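Local coordinates for protein putative oxidoreductase molybdopterin-binding subunit (Sulfolobus tokodaii, PDB 4ZOH) that probably serves as the molybdenum-bearing catalytic subunit of a xanthine dehydrogenase/aldehyde oxidase-type oxidoreductase, binding pterin cytosine dinucleotide, at residues S410-T415 and P564-G569; R332-P337 and I670-A675. All coordinates share one frame; numbering follows the deposited sequence.

How the interactions relate
Interactions 1 and 2 are neighbours in the buried interior of the chain, their centres 9 Å apart. Along the sequence 332-337 comes first, then 410-415 and 564-569, and finally 670-675, so both segments of interaction 1 fall between those of interaction 2. Interaction 1 joins strands 405-412 and 568-577 of one sheet and the loops running off them; interaction 2 brings together the starts of helices 336-353 and 673-688 beside the cofactor. A salt bridge from Glu413 OE1 to Arg336 NE (2.8 Å) couples them, and Tyr411 packs on Ala673. The sheet edge thus backs the loops that hold the pterin and face the molybdenum.

Interaction 1. Residues S410-T415 and P564-G569; sequences SYIEIT and PTTPYG
Tyr411 and Gly569 form the hydrogen-bonded antiparallel pair at the strand end of this contact. Tyr411 N gives its hydrogen to Gly569 O at 3.0 Å, and Gly569 N returns one to Tyr411 O at 3.1 Å. The same Gly569 O takes a second bond, from Ser410 OG, which arrives from above the carbonyl plane. The phenol of Tyr411 is swung up between its own backbone N and carbonyl carbon (chi1 77°), which lays one ring face over the Tyr568-Gly569 peptide, with Gly569 N 3.2 Å above the ring plane. Glycine suits this place because the ring lies close against its backbone. Ile412 pairs with Tyr568 without hydrogen bonds, on the other face of the sheet; there the isoleucine CD1 meets Tyr568 CB at 4.0 Å.

Beyond the strands the two chains run on as loops that come together once more at Thr415 and Thr565, an isolated antiparallel hydrogen-bonded pair. Thr415 turns OG1 onto Thr565 O (3.0 Å), reinforcing the weak bond from its backbone N to that oxygen. Between the two pairings Glu413 CG lies 3.5 Å from Pro567 CG, an aliphatic stem against a proline ring, and Thr415 CG2 rests against CD of the same ring.

Second-shell residues hold these groups in place. Asp381 accepts from both Thr565 OG1 and Thr566 OG1, and Tyr568 OH is bonded to Asn384 N. Within its own segment, Glu413 OE1 receives Ile414 N from above the carboxylate plane at 2.8 Å, which helps hold the carboxylate in place. The arrangement is an antiparallel edge pairing that runs on into loops, in the molybdopterin-binding region of a protein of the xanthine dehydrogenase/aldehyde oxidase family, with the side chain of Glu413 about 9 Å from the bound molybdenum atom.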
loop_
_atom_site.group_PDB
_atom_site.type_symbol
_atom_site.label_atom_id
_atom_site.label_comp_id
_atom_site.label_asym_id
_atom_site.label_seq_id
_atom_site.Cartn_x
_atom_site.Cartn_y
_atom_site.Cartn_z
ATOM N N SER A 410 -1.955 35.159 33.907
ATOM C CA SER A 410 -1.266 34.093 34.517
ATOM C C SER A 410 -2.179 32.845 34.409
ATOM O O SER A 410 -3.409 32.986 34.414
ATOM C CB SER A 410 -1.063 34.474 35.931
ATOM O OG SER A 410 -0.144 33.565 36.408
ATOM N N TYR A 411 -1.601 31.663 34.233
ATOM C CA TYR A 411 -2.428 30.515 34.011
ATOM C C TYR A 411 -1.907 29.423 34.895
ATOM O O TYR A 411 -0.734 29.420 35.313
ATOM C CB TYR A 411 -2.435 30.099 32.490
ATOM C CG TYR A 411 -1.184 29.388 32.081
ATOM C CD1 TYR A 411 -1.071 28.012 32.234
ATOM C CD2 TYR A 411 -0.022 30.128 31.620
ATOM C CE1 TYR A 411 0.126 27.348 31.920
ATOM C CE2 TYR A 411 1.160 29.469 31.265
ATOM C CZ TYR A 411 1.227 28.096 31.403
ATOM O OH TYR A 411 2.386 27.420 31.113
ATOM N N ILE A 412 -2.791 28.482 35.184
ATOM C CA ILE A 412 -2.376 27.168 35.700
ATOM C C ILE A 412 -3.213 26.145 34.892
ATOM O O ILE A 412 -4.174 26.564 34.262
ATOM C CB ILE A 412 -2.550 27.080 37.225
ATOM C CG1 ILE A 412 -1.882 25.812 37.736
ATOM C CG2 ILE A 412 -4.002 27.332 37.662
ATOM C CD1 ILE A 412 -1.216 25.887 39.092
ATOM N N GLU A 413 -2.833 24.859 34.863
ATOM C CA GLU A 413 -3.255 24.007 33.798
ATOM C C GLU A 413 -3.161 22.591 34.291
ATOM O O GLU A 413 -2.438 22.346 35.266
ATOM C CB GLU A 413 -2.409 24.337 32.509
ATOM C CG GLU A 413 -2.019 23.250 31.500
ATOM C CD GLU A 413 -3.187 22.725 30.665
ATOM O OE1 GLU A 413 -4.385 22.855 31.136
ATOM O OE2 GLU A 413 -2.909 22.163 29.551
ATOM N N ILE A 414 -3.916 21.664 33.658
ATOM C CA ILE A 414 -3.931 20.242 34.087
ATOM C C ILE A 414 -3.480 19.384 32.922
ATOM O O ILE A 414 -3.939 19.577 31.836
ATOM C CB ILE A 414 -5.313 19.806 34.677
ATOM C CG1 ILE A 414 -6.476 20.429 33.877
ATOM C CG2 ILE A 414 -5.401 20.250 36.149
ATOM C CD1 ILE A 414 -7.898 19.899 34.196
ATOM N N THR A 415 -2.590 18.429 33.156
ATOM C CA THR A 415 -2.004 17.705 32.023
ATOM C C THR A 415 -1.669 16.317 32.484
ATOM O O THR A 415 -1.691 16.066 33.695
ATOM C CB THR A 415 -0.646 18.355 31.563
ATOM O OG1 THR A 415 0.375 18.017 32.513
ATOM C CG2 THR A 415 -0.762 19.881 31.327
ATOM N N PRO A 564 -3.644 14.632 37.614
ATOM C CA PRO A 564 -2.972 15.414 36.568
ATOM C C PRO A 564 -1.890 16.384 37.187
ATOM O O PRO A 564 -2.151 17.006 38.208
ATOM C CB PRO A 564 -4.122 16.223 35.934
ATOM C CG PRO A 564 -5.400 15.516 36.325
ATOM C CD PRO A 564 -5.100 14.478 37.379
ATOM N N THR A 565 -0.695 16.442 36.605
ATOM C CA THR A 565 0.353 17.382 36.997
ATOM C C THR A 565 0.085 18.750 36.384
ATOM O O THR A 565 -0.428 18.852 35.247
ATOM C CB THR A 565 1.728 16.847 36.619
ATOM O OG1 THR A 565 2.747 17.585 37.301
ATOM C CG2 THR A 565 1.967 16.878 35.067
ATOM N N THR A 566 0.401 19.813 37.136
ATOM C CA THR A 566 -0.096 21.168 36.796
ATOM C C THR A 566 1.040 22.177 36.465
ATOM O O THR A 566 1.744 22.607 37.387
ATOM C CB THR A 566 -0.966 21.732 37.953
ATOM O OG1 THR A 566 -0.161 21.791 39.160
ATOM C CG2 THR A 566 -2.256 20.832 38.194
ATOM N N PRO A 567 1.270 22.522 35.149
ATOM C CA PRO A 567 2.225 23.624 34.868
ATOM C C PRO A 567 1.496 24.927 35.071
ATOM O O PRO A 567 0.265 24.927 35.173
ATOM C CB PRO A 567 2.526 23.456 33.374
ATOM C CG PRO A 567 1.235 22.908 32.812
ATOM C CD PRO A 567 0.803 21.898 33.884
ATOM N N TYR A 568 2.238 26.027 35.061
ATOM C CA TYR A 568 1.691 27.365 35.276
ATOM C C TYR A 568 2.660 28.354 34.628
ATOM O O TYR A 568 3.829 28.028 34.375
ATOM C CB TYR A 568 1.563 27.655 36.814
ATOM C CG TYR A 568 2.890 27.486 37.563
ATOM C CD1 TYR A 568 3.710 28.602 37.848
ATOM C CD2 TYR A 568 3.357 26.214 37.932
ATOM C CE1 TYR A 568 4.919 28.428 38.531
ATOM C CE2 TYR A 568 4.568 26.036 38.583
ATOM C CZ TYR A 568 5.356 27.153 38.865
ATOM O OH TYR A 568 6.573 26.978 39.480
ATOM N N GLY A 569 2.202 29.569 34.359
ATOM C CA GLY A 569 3.130 30.589 33.948
ATOM C C GLY A 569 2.496 31.926 33.809
ATOM O O GLY A 569 1.334 32.095 34.151
#

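Interaction 2. Residues R332-P337 and I670-A675; sequences RGAGRP and IGEAGA. With MCN (pterin cytosine dinucleotide), chain D.
Glu672 is gripped from 332-337 by two kinds of bond. One is a salt bridge: Arg336 NH1 reaches Glu672 OE1 at 2.7 Å from above the carboxylate plane, the guanidinium and carboxylate standing 87° apart. Bends at chi2 and chi3 fold the arginine back so that its end group arrives there. The other is a backbone hydrogen bond, from Gly333 N to Glu672 OE2 (2.6 Å), on the anti side but tilted out of the carboxylate plane. Together they fix the side chain, which lies about 3 Å from the bound molybdenum atom; Ser484 also bonds to OE1. Glycine is needed at 333, where a CB would press on the preceding carbonyl O and clash with Pro337 CG.

Arg332 supplies the other polar grip, an extended chain whose NE and NH2 hold Gly671 O side-on, NE at 2.7 Å. N8' of the pterin lies over one guanidinium face, toward its rim. On the cofactor's pyrophosphate, O2A accepts from both Ile670 N (2.8 Å) and Gly671 N.

Apolar packing is slight: Ala675 CB, small enough to fit, rests on Arg332 CD at 3.8 Å. The contact lies where helices 336-353 and 673-688 begin, with helix 288-304 against Arg336, helix 600-619 against Arg332, and strand 254-266 touching Pro337 and Ala675.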
loop_
_atom_site.group_PDB
_atom_site.type_symbol
_atom_site.label_atom_id
_atom_site.label_comp_id
_atom_site.label_asym_id
_atom_site.label_seq_id
_atom_site.Cartn_x
_atom_site.Cartn_y
_atom_site.Cartn_z
ATOM N N ARG A 332 -7.681 22.223 21.351
ATOM C CA ARG A 332 -6.490 22.618 22.074
ATOM C C ARG A 332 -6.706 23.326 23.414
ATOM O O ARG A 332 -7.080 24.486 23.445
ATOM C CB ARG A 332 -5.548 23.437 21.151
ATOM C CG ARG A 332 -4.112 23.464 21.746
ATOM C CD ARG A 332 -3.155 24.215 20.823
ATOM N NE ARG A 332 -1.737 23.976 21.199
ATOM C CZ ARG A 332 -0.732 23.989 20.302
ATOM N NH1 ARG A 332 -1.023 24.219 19.026
ATOM N NH2 ARG A 332 0.530 23.705 20.667
ATOM N N GLY A 333 -6.504 22.588 24.494
ATOM C CA GLY A 333 -6.820 23.011 25.856
ATOM C C GLY A 333 -8.109 22.395 26.453
ATOM O O GLY A 333 -8.181 22.213 27.643
ATOM N N ALA A 334 -9.112 22.143 25.623
ATOM C CA ALA A 334 -10.241 21.261 25.955
ATOM C C ALA A 334 -10.920 21.686 27.298
ATOM O O ALA A 334 -10.881 20.934 28.322
ATOM C CB ALA A 334 -9.732 19.825 26.033
ATOM N N GLY A 335 -11.407 22.912 27.308
ATOM C CA GLY A 335 -12.082 23.478 28.493
ATOM C C GLY A 335 -11.194 24.376 29.377
ATOM O O GLY A 335 -11.682 25.297 30.046
ATOM N N ARG A 336 -9.903 24.075 29.449
ATOM C CA ARG A 336 -9.011 24.885 30.311
ATOM C C ARG A 336 -8.805 26.331 29.831
ATOM O O ARG A 336 -8.784 27.243 30.680
ATOM C CB ARG A 336 -7.714 24.181 30.599
ATOM C CG ARG A 336 -7.865 23.025 31.554
ATOM C CD ARG A 336 -7.878 21.678 30.861
ATOM N NE ARG A 336 -6.577 21.421 30.294
ATOM C CZ ARG A 336 -6.283 20.449 29.417
ATOM N NH1 ARG A 336 -5.024 20.328 28.956
ATOM N NH2 ARG A 336 -7.237 19.612 28.993
ATOM N N PRO A 337 -8.740 26.566 28.479
ATOM C CA PRO A 337 -8.618 27.934 28.001
ATOM C C PRO A 337 -9.811 28.807 28.443
ATOM O O PRO A 337 -9.624 30.005 28.829
ATOM C CB PRO A 337 -8.647 27.789 26.479
ATOM C CG PRO A 337 -8.095 26.455 26.248
ATOM C CD PRO A 337 -8.540 25.595 27.367
ATOM N N ILE A 670 3.080 20.781 27.987
ATOM C CA ILE A 670 3.010 22.116 27.441
ATOM C C ILE A 670 2.191 22.177 26.139
ATOM O O ILE A 670 1.943 23.287 25.570
ATOM C CB ILE A 670 4.477 22.614 27.130
ATOM C CG1 ILE A 670 4.497 24.160 26.962
ATOM C CG2 ILE A 670 5.009 21.935 25.828
ATOM C CD1 ILE A 670 5.866 24.839 27.057
ATOM N N GLY A 671 1.760 21.016 25.616
ATOM C CA GLY A 671 1.055 21.040 24.274
ATOM C C GLY A 671 -0.049 22.056 24.204
ATOM O O GLY A 671 -0.297 22.664 23.128
ATOM N N GLU A 672 -0.714 22.267 25.346
ATOM C CA GLU A 672 -1.901 23.155 25.375
ATOM C C GLU A 672 -1.780 24.547 26.000
ATOM O O GLU A 672 -2.566 25.395 25.672
ATOM C CB GLU A 672 -3.167 22.383 25.916
ATOM C CG GLU A 672 -3.538 21.226 24.992
ATOM C CD GLU A 672 -4.512 20.204 25.607
ATOM O OE1 GLU A 672 -4.120 19.449 26.515
ATOM O OE2 GLU A 672 -5.705 20.214 25.212
ATOM N N ALA A 673 -0.783 24.720 26.891
ATOM C CA ALA A 673 -0.454 25.943 27.699
ATOM C C ALA A 673 -0.448 27.254 26.907
ATOM O O ALA A 673 -1.131 28.240 27.270
ATOM C CB ALA A 673 0.892 25.681 28.413
ATOM N N GLY A 674 0.221 27.257 25.751
ATOM C CA GLY A 674 0.216 28.449 24.874
ATOM C C GLY A 674 -1.141 28.929 24.487
ATOM O O GLY A 674 -1.394 30.184 24.430
ATOM N N ALA A 675 -2.040 27.966 24.158
ATOM C CA ALA A 675 -3.359 28.381 23.679
ATOM C C ALA A 675 -4.149 28.865 24.907
ATOM O O ALA A 675 -4.974 29.767 24.764
ATOM C CB ALA A 675 -4.111 27.241 22.929
HETATM N N1 MCN D . 7.968 18.863 25.859
HETATM C C2 MCN D . 9.180 18.838 26.530
HETATM N N3 MCN D . 9.249 19.003 27.888
HETATM C C4 MCN D . 8.064 19.208 28.587
HETATM C C5 MCN D . 6.838 19.237 27.925
HETATM C C6 MCN D . 6.779 19.038 26.546
HETATM O O2 MCN D . 10.258 18.659 25.955
HETATM N N4 MCN D . 8.149 19.363 29.891
HETATM C "C1'" MCN D . 7.993 18.653 24.410
HETATM C C2D MCN D . 7.804 17.165 24.107
HETATM O "O2'" MCN D . 9.011 16.478 23.968
HETATM C "C3'" MCN D . 7.153 17.190 22.749
HETATM C C4D MCN D . 6.161 18.252 22.987
HETATM O O4D MCN D . 6.892 19.276 23.792
HETATM O "O3'" MCN D . 8.014 17.558 21.728
HETATM C "C5'" MCN D . 5.199 17.342 23.726
HETATM O "O5'" MCN D . 4.282 18.022 24.367
HETATM P PA MCN D . 3.295 17.356 25.471
HETATM O O1A MCN D . 3.618 16.058 26.026
HETATM O O2A MCN D . 3.151 18.570 26.345
HETATM O O3A MCN D . 1.928 17.364 24.482
HETATM P PB MCN D . 1.610 16.145 23.473
HETATM O O1B MCN D . 0.813 15.110 24.251
HETATM O O2B MCN D . 2.753 15.616 22.724
HETATM O O3B MCN D . 0.734 16.904 22.474
HETATM C C10 MCN D . -0.709 17.039 22.601
HETATM C "C9'" MCN D . -1.125 18.479 22.424
HETATM C "C8'" MCN D . -2.544 18.639 22.276
HETATM S "S8'" MCN D . -3.635 17.985 23.489
HETATM C "C7'" MCN D . -3.095 19.393 21.285
HETATM S "S7'" MCN D . -4.843 19.727 21.166
HETATM C "C6'" MCN D . -2.285 20.105 20.315
HETATM C C7 MCN D . -0.816 20.247 20.836
HETATM O "O9'" MCN D . -0.419 18.968 21.288
HETATM N "N5'" MCN D . -2.355 19.534 18.971
HETATM C C4A MCN D . -1.302 19.616 18.038
HETATM N "N8'" MCN D . 0.086 20.672 19.721
HETATM C C4B MCN D . -0.081 20.229 18.442
HETATM N "N1'" MCN D . 0.945 20.388 17.602
HETATM C "C2'" MCN D . 0.844 19.915 16.362
HETATM N "N2'" MCN D . 1.880 20.068 15.565
HETATM N "N3'" MCN D . -0.345 19.287 15.865
HETATM C "C4'" MCN D . -1.467 19.143 16.713
HETATM O "O4'" MCN D . -2.527 18.604 16.280
#